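Local structure of N5-Carboxyaminoimidazole ribonucleotide synthetase (3ORQ) at residues A[112-117]-A[269-274]; A[234-239]-A[264-269]. The protein catalyses the ATP-dependent carboxylation of 5-aminoimidazole ribonucleotide with bicarbonate to N5-carboxyaminoimidazole ribonucleotide, a step of purine biosynthesis. One frame throughout, in Å; residues are numbered along the deposited sequence.

How the contacts relate
Both contacts are buried and both rest on strand 266-272, the outermost strand of the eight-stranded antiparallel sheet within this chain; they share Asn269, and their centres lie about 15 Å apart. Contact 1, nearer the centre of the chain, takes the downstream half of the strand and is polar: a carboxylate from helix 111-120 is bonded to its backbone, next to the residues that hold magnesium and ADP. Contact 2 takes the upstream half, about 17 Å from the centre of the chain, and is mainly apolar, with helix 234-245 packing a glutamate side chain and the backbone at an alanine against a leucine of the strand. Along the chain, contact 2 is nested inside the loop that contact 1 closes.

Contact 1. Residues A[112-117]-A[269-274]; sequences LTEKET and NEIAPR. With MG (magnesium ion), chain C; ADP (adenosine-5'-diphosphate), chain D.
Glu114 lays its carboxylate against the backbone at Glu270 and Ile271, with Glu114 OE2 3.4 Å from Glu270 CA. The same oxygen accepts the one hydrogen bond between helix 112-117 and segment 269-274, from Ile271 N at 2.8 Å. This bond is almost straight, 176° at the hydrogen, and the N-H meets OE2 nearly along its C-O axis. CG anti to the backbone N (chi1 174°), with the chain extended beyond it, carries the carboxylate across the gap from helix to strand. The planes of the Glu114 and Glu270 carboxylates are nearly parallel, 8° apart, while Glu114 OE1 and Glu270 OE1 remain 4.9 Å from each other.

Strand 266-272 borders the ATP-grasp nucleotide site, and a classic beta bulge puts both Asn269 and Glu270 opposite Glu257. Glu270 OE2 binds magnesium at 2.2 Å, a metal also held by Glu257 and by ADP O2A. That phosphate oxygen also accepts a hydrogen bond from Asn269 ND2, 3.1 Å long. Glu114 thus fixes the main chain at the residue immediately after a metal ligand. The end of Lys115 approaches the same strand, its NZ 4.4 Å from Asn269 O, but its salt bridge is with Glu186, whose other carboxylate oxygen is hydrogen-bonded to ADP.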
loop_
_atom_site.group_PDB
_atom_site.type_symbol
_atom_site.label_atom_id
_atom_site.label_comp_id
_atom_site.label_asym_id
_atom_site.label_seq_id
_atom_site.Cartn_x
_atom_site.Cartn_y
_atom_site.Cartn_z
ATOM N N LEU A 112 27.263 22.603 -6.827
ATOM C CA LEU A 112 27.630 23.740 -7.690
ATOM C C LEU A 112 26.871 23.690 -9.007
ATOM O O LEU A 112 26.335 24.702 -9.467
ATOM C CB LEU A 112 29.132 23.772 -7.963
ATOM C CG LEU A 112 29.650 24.852 -8.920
ATOM C CD1 LEU A 112 29.250 26.264 -8.462
ATOM C CD2 LEU A 112 31.172 24.752 -9.089
ATOM N N THR A 113 26.828 22.509 -9.614
ATOM C CA THR A 113 26.155 22.348 -10.909
ATOM C C THR A 113 24.656 22.553 -10.733
ATOM O O THR A 113 23.995 23.147 -11.583
ATOM C CB THR A 113 26.533 20.997 -11.556
ATOM O OG1 THR A 113 27.950 20.997 -11.788
ATOM C CG2 THR A 113 25.855 20.812 -12.876
ATOM N N GLU A 114 24.148 22.113 -9.590
ATOM C CA GLU A 114 22.743 22.276 -9.233
ATOM C C GLU A 114 22.362 23.749 -9.099
ATOM O O GLU A 114 21.337 24.188 -9.637
ATOM C CB GLU A 114 22.448 21.547 -7.934
ATOM C CG GLU A 114 21.047 21.746 -7.381
ATOM C CD GLU A 114 20.728 20.769 -6.252
ATOM O OE1 GLU A 114 21.608 20.491 -5.407
ATOM O OE2 GLU A 114 19.590 20.263 -6.202
ATOM N N LYS A 115 23.188 24.508 -8.376
ATOM C CA LYS A 115 22.957 25.937 -8.202
ATOM C C LYS A 115 23.068 26.680 -9.523
ATOM O O LYS A 115 22.186 27.470 -9.839
ATOM C CB LYS A 115 23.854 26.548 -7.117
ATOM C CG LYS A 115 23.389 26.222 -5.701
ATOM C CD LYS A 115 24.458 26.526 -4.657
ATOM C CE LYS A 115 24.153 25.780 -3.339
ATOM N NZ LYS A 115 22.788 26.106 -2.841
ATOM N N GLU A 116 24.108 26.393 -10.301
ATOM C CA GLU A 116 24.310 27.044 -11.598
ATOM C C GLU A 116 23.089 26.849 -12.484
ATOM O O GLU A 116 22.548 27.814 -13.036
ATOM C CB GLU A 116 25.541 26.485 -12.308
ATOM C CG GLU A 116 26.881 27.027 -11.808
ATOM C CD GLU A 116 28.084 26.356 -12.480
ATOM O OE1 GLU A 116 27.911 25.263 -13.075
ATOM O OE2 GLU A 116 29.206 26.916 -12.408
ATOM N N THR A 117 22.628 25.594 -12.571
ATOM C CA THR A 117 21.510 25.260 -13.434
ATOM C C THR A 117 20.261 26.037 -13.034
ATOM O O THR A 117 19.553 26.592 -13.893
ATOM C CB THR A 117 21.199 23.749 -13.402
ATOM O OG1 THR A 117 22.361 23.019 -13.801
ATOM C CG2 THR A 117 20.053 23.420 -14.344
ATOM N N ASN A 269 15.713 25.889 -3.067
ATOM C CA ASN A 269 16.879 25.342 -2.394
ATOM C C ASN A 269 17.597 24.239 -3.177
ATOM O O ASN A 269 18.757 24.378 -3.549
ATOM C CB ASN A 269 16.517 24.814 -0.999
ATOM C CG ASN A 269 17.708 24.074 -0.306
ATOM O OD1 ASN A 269 18.884 24.408 -0.521
ATOM N ND2 ASN A 269 17.388 23.053 0.509
ATOM N N GLU A 270 16.920 23.114 -3.374
ATOM C CA GLU A 270 17.531 21.978 -4.055
ATOM C C GLU A 270 16.470 21.075 -4.684
ATOM O O GLU A 270 15.291 21.162 -4.327
ATOM C CB GLU A 270 18.403 21.178 -3.061
ATOM C CG GLU A 270 17.621 20.344 -2.005
ATOM C CD GLU A 270 18.494 19.775 -0.872
ATOM O OE1 GLU A 270 19.738 20.051 -0.846
ATOM O OE2 GLU A 270 17.923 19.066 0.018
ATOM N N ILE A 271 16.893 20.207 -5.605
ATOM C CA ILE A 271 15.998 19.254 -6.248
ATOM C C ILE A 271 16.497 17.796 -6.068
ATOM O O ILE A 271 17.675 17.496 -6.306
ATOM C CB ILE A 271 15.858 19.528 -7.741
ATOM C CG1 ILE A 271 15.711 21.019 -8.027
ATOM C CG2 ILE A 271 14.673 18.720 -8.345
ATOM C CD1 ILE A 271 15.697 21.338 -9.549
ATOM N N ALA A 272 15.569 16.913 -5.655
ATOM C CA ALA A 272 15.796 15.475 -5.536
ATOM C C ALA A 272 15.104 14.792 -6.710
ATOM O O ALA A 272 13.888 14.901 -6.857
ATOM C CB ALA A 272 15.255 14.946 -4.210
ATOM N N PRO A 273 15.884 14.115 -7.578
ATOM C CA PRO A 273 15.355 13.459 -8.777
ATOM C C PRO A 273 14.783 12.076 -8.389
ATOM O O PRO A 273 15.101 11.025 -9.000
ATOM C CB PRO A 273 16.586 13.323 -9.644
ATOM C CG PRO A 273 17.730 13.105 -8.594
ATOM C CD PRO A 273 17.339 13.915 -7.416
ATOM N N ARG A 274 13.934 12.078 -7.365
ATOM C CA ARG A 274 13.376 10.824 -6.856
ATOM C C ARG A 274 12.174 11.164 -6.011
ATOM O O ARG A 274 11.965 12.342 -5.692
ATOM C CB ARG A 274 14.429 10.073 -6.020
ATOM C CG ARG A 274 15.152 11.016 -5.056
ATOM C CD ARG A 274 15.975 10.310 -3.995
ATOM N NE ARG A 274 16.684 11.289 -3.194
ATOM C CZ ARG A 274 16.160 11.934 -2.159
ATOM N NH1 ARG A 274 14.913 11.681 -1.784
ATOM N NH2 ARG A 274 16.887 12.828 -1.484
HETATM MG MG MG C . 17.228 19.153 2.089
HETATM P PB ADP D . 20.679 18.426 2.771
HETATM O O1B ADP D . 20.868 18.299 1.281
HETATM O O2B ADP D . 19.306 18.216 3.348
HETATM O O3B ADP D . 21.752 17.691 3.526
HETATM P PA ADP D . 20.179 21.223 2.626
HETATM O O1A ADP D . 21.077 22.060 1.751
HETATM O O2A ADP D . 18.843 20.783 2.082
HETATM O O3A ADP D . 21.022 19.949 3.159
HETATM O "O5'" ADP D . 19.898 21.968 4.021
HETATM C "C5'" ADP D . 19.307 21.294 5.119
HETATM C "C4'" ADP D . 18.629 22.320 6.010
HETATM O "O4'" ADP D . 19.580 23.312 6.478
HETATM C "C3'" ADP D . 17.525 23.099 5.291
HETATM O "O3'" ADP D . 16.243 22.461 5.323
HETATM C "C2'" ADP D . 17.508 24.412 6.058
HETATM O "O2'" ADP D . 16.607 24.339 7.148
HETATM C "C1'" ADP D . 18.939 24.596 6.550
HETATM N N9 ADP D . 19.559 25.486 5.544
HETATM C C8 ADP D . 20.271 25.073 4.473
HETATM N N7 ADP D . 20.674 26.117 3.708
HETATM C C5 ADP D . 20.213 27.231 4.332
HETATM C C6 ADP D . 20.300 28.690 4.067
HETATM N N6 ADP D . 20.966 29.129 2.963
HETATM N N1 ADP D . 19.679 29.517 4.940
HETATM C C2 ADP D . 19.008 29.062 6.025
HETATM N N3 ADP D . 18.886 27.747 6.332
HETATM C C4 ADP D . 19.467 26.814 5.528
#

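Contact 2. Residues A[234-239]-A[264-269]; sequences TAEAKE and NQLYVN. With ADP (adenosine-5'-diphosphate), chain D.
With CG anti to the backbone N in both residues, chi1 -172° in Glu236 and -167° in Leu266, the two side chains extend from opposite directions and overlap between helix 234-245 and strand 266-272. Glu236 continues extended (chi2 178°), which brings its CB and CG beside Leu266 CD2 and its carboxylate beside Leu266 CB. The evidence is in the distances: Glu236 CG lies 3.5 Å from Leu266 CD2, and CB of the same glutamate is 4.0 Å from that methyl. Further out, the carboxylate is set beside the base of the leucine, with Glu236 OE2 3.5 Å from Leu266 CB and Glu236 CD 3.7 Å from it. The touching surface of the glutamate is therefore mixed, aliphatic against the methyl and carboxylate against the CB carbon, and the contact is one of van der Waals packing.

The charge of Glu236 is met elsewhere, since OE1 forms a salt bridge with Lys233, which also donates a hydrogen bond to Asn264 O. One lysine thus joins the start of the helix to the turn that leads into the strand.

Leu266 CD2 also approaches the helix backbone, 3.9 Å from Ala237 N. Beyond the two segments, Leu266 touches Phe258 of strand 252-261 and Gln240 one turn along the helix, while Ala237 packs on Leu212. Segment 234-239 thus belongs to a helix covering one face of the large antiparallel sheet near its outermost strand 266-272, a helix-on-sheet layer within the ATP-grasp domain, whose nucleotide site the same strand borders at Asn269 and Glu270.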
loop_
_atom_site.group_PDB
_atom_site.type_symbol
_atom_site.label_atom_id
_atom_site.label_comp_id
_atom_site.label_asym_id
_atom_site.label_seq_id
_atom_site.Cartn_x
_atom_site.Cartn_y
_atom_site.Cartn_z
ATOM N N THR A 234 1.725 27.576 -3.612
ATOM C CA THR A 234 1.541 26.585 -4.686
ATOM C C THR A 234 1.813 27.169 -6.075
ATOM O O THR A 234 2.674 26.670 -6.819
ATOM C CB THR A 234 0.121 25.983 -4.650
ATOM O OG1 THR A 234 -0.053 25.287 -3.420
ATOM C CG2 THR A 234 -0.130 25.040 -5.787
ATOM N N ALA A 235 1.092 28.236 -6.415
ATOM C CA ALA A 235 1.221 28.831 -7.719
ATOM C C ALA A 235 2.670 29.287 -8.008
ATOM O O ALA A 235 3.202 29.026 -9.093
ATOM C CB ALA A 235 0.191 30.005 -7.889
ATOM N N GLU A 236 3.307 29.958 -7.051
ATOM C CA GLU A 236 4.678 30.426 -7.288
ATOM C C GLU A 236 5.665 29.227 -7.371
ATOM O O GLU A 236 6.600 29.189 -8.195
ATOM C CB GLU A 236 5.094 31.445 -6.231
ATOM C CG GLU A 236 6.439 32.116 -6.515
ATOM C CD GLU A 236 6.840 33.173 -5.469
ATOM O OE1 GLU A 236 6.051 33.453 -4.536
ATOM O OE2 GLU A 236 7.948 33.730 -5.596
ATOM N N ALA A 237 5.406 28.221 -6.535
ATOM C CA ALA A 237 6.164 26.982 -6.588
ATOM C C ALA A 237 6.020 26.303 -7.948
ATOM O O ALA A 237 6.985 25.818 -8.497
ATOM C CB ALA A 237 5.783 26.036 -5.434
ATOM N N LYS A 238 4.837 26.337 -8.523
ATOM C CA LYS A 238 4.698 25.699 -9.835
ATOM C C LYS A 238 5.461 26.456 -10.913
ATOM O O LYS A 238 6.070 25.845 -11.798
ATOM C CB LYS A 238 3.247 25.511 -10.226
ATOM C CG LYS A 238 2.574 24.412 -9.455
ATOM C CD LYS A 238 1.078 24.300 -9.883
ATOM C CE LYS A 238 0.328 23.329 -8.992
ATOM N NZ LYS A 238 -1.083 23.090 -9.453
ATOM N N GLU A 239 5.449 27.784 -10.821
ATOM C CA GLU A 239 6.152 28.618 -11.798
ATOM C C GLU A 239 7.623 28.250 -11.797
ATOM O O GLU A 239 8.234 28.176 -12.856
ATOM C CB GLU A 239 5.971 30.121 -11.503
ATOM C CG GLU A 239 4.553 30.676 -11.776
ATOM C CD GLU A 239 4.294 32.109 -11.183
ATOM O OE1 GLU A 239 5.098 32.617 -10.370
ATOM O OE2 GLU A 239 3.262 32.724 -11.520
ATOM N N ASN A 264 8.670 36.691 3.312
ATOM C CA ASN A 264 7.771 35.931 2.431
ATOM C C ASN A 264 8.294 35.709 1.010
ATOM O O ASN A 264 7.523 35.411 0.099
ATOM C CB ASN A 264 6.376 36.552 2.399
ATOM C CG ASN A 264 5.300 35.568 2.766
ATOM O OD1 ASN A 264 5.359 34.945 3.829
ATOM N ND2 ASN A 264 4.285 35.442 1.907
ATOM N N GLN A 265 9.606 35.852 0.833
ATOM C CA GLN A 265 10.256 35.590 -0.450
ATOM C C GLN A 265 10.630 34.105 -0.687
ATOM O O GLN A 265 11.255 33.467 0.182
ATOM C CB GLN A 265 11.504 36.438 -0.563
ATOM C CG GLN A 265 12.098 36.501 -1.934
ATOM C CD GLN A 265 12.625 37.879 -2.232
ATOM O OE1 GLN A 265 11.846 38.800 -2.502
ATOM N NE2 GLN A 265 13.953 38.043 -2.162
ATOM N N LEU A 266 10.286 33.603 -1.878
ATOM C CA LEU A 266 10.494 32.200 -2.253
ATOM C C LEU A 266 11.835 32.012 -2.932
ATOM O O LEU A 266 12.139 32.714 -3.890
ATOM C CB LEU A 266 9.384 31.697 -3.200
ATOM C CG LEU A 266 9.258 30.175 -3.454
ATOM C CD1 LEU A 266 8.749 29.462 -2.207
ATOM C CD2 LEU A 266 8.382 29.794 -4.662
ATOM N N TYR A 267 12.642 31.084 -2.426
ATOM C CA TYR A 267 13.820 30.629 -3.160
ATOM C C TYR A 267 13.769 29.101 -3.364
ATOM O O TYR A 267 13.352 28.350 -2.462
ATOM C CB TYR A 267 15.130 30.939 -2.429
ATOM C CG TYR A 267 15.381 32.363 -1.923
ATOM C CD1 TYR A 267 14.609 32.914 -0.892
ATOM C CD2 TYR A 267 16.447 33.118 -2.414
ATOM C CE1 TYR A 267 14.868 34.162 -0.410
ATOM C CE2 TYR A 267 16.711 34.354 -1.923
ATOM C CZ TYR A 267 15.921 34.875 -0.924
ATOM O OH TYR A 267 16.170 36.142 -0.439
ATOM N N VAL A 268 14.239 28.645 -4.523
ATOM C CA VAL A 268 14.524 27.239 -4.714
ATOM C C VAL A 268 15.791 26.895 -3.944
ATOM O O VAL A 268 16.822 27.539 -4.152
ATOM C CB VAL A 268 14.742 26.943 -6.201
ATOM C CG1 VAL A 268 14.779 25.463 -6.456
ATOM C CG2 VAL A 268 13.653 27.580 -7.015
ATOM N N ASN A 269 15.713 25.889 -3.067
ATOM C CA ASN A 269 16.879 25.342 -2.394
ATOM C C ASN A 269 17.597 24.239 -3.177
ATOM O O ASN A 269 18.757 24.378 -3.549
ATOM C CB ASN A 269 16.517 24.814 -0.999
ATOM C CG ASN A 269 17.708 24.074 -0.306
ATOM O OD1 ASN A 269 18.884 24.408 -0.521
ATOM N ND2 ASN A 269 17.388 23.053 0.509
HETATM P PB ADP D . 20.679 18.426 2.771
HETATM O O1B ADP D . 20.868 18.299 1.281
HETATM O O2B ADP D . 19.306 18.216 3.348
HETATM O O3B ADP D . 21.752 17.691 3.526
HETATM P PA ADP D . 20.179 21.223 2.626
HETATM O O1A ADP D . 21.077 22.060 1.751
HETATM O O2A ADP D . 18.843 20.783 2.082
HETATM O O3A ADP D . 21.022 19.949 3.159
HETATM O "O5'" ADP D . 19.898 21.968 4.021
HETATM C "C5'" ADP D . 19.307 21.294 5.119
HETATM C "C4'" ADP D . 18.629 22.320 6.010
HETATM O "O4'" ADP D . 19.580 23.312 6.478
HETATM C "C3'" ADP D . 17.525 23.099 5.291
HETATM O "O3'" ADP D . 16.243 22.461 5.323
HETATM C "C2'" ADP D . 17.508 24.412 6.058
HETATM O "O2'" ADP D . 16.607 24.339 7.148
HETATM C "C1'" ADP D . 18.939 24.596 6.550
HETATM N N9 ADP D . 19.559 25.486 5.544
HETATM C C8 ADP D . 20.271 25.073 4.473
HETATM N N7 ADP D . 20.674 26.117 3.708
HETATM C C5 ADP D . 20.213 27.231 4.332
HETATM C C6 ADP D . 20.300 28.690 4.067
HETATM N N6 ADP D . 20.966 29.129 2.963
HETATM N N1 ADP D . 19.679 29.517 4.940
HETATM C C2 ADP D . 19.008 29.062 6.025
HETATM N N3 ADP D . 18.886 27.747 6.332
HETATM C C4 ADP D . 19.467 26.814 5.528
#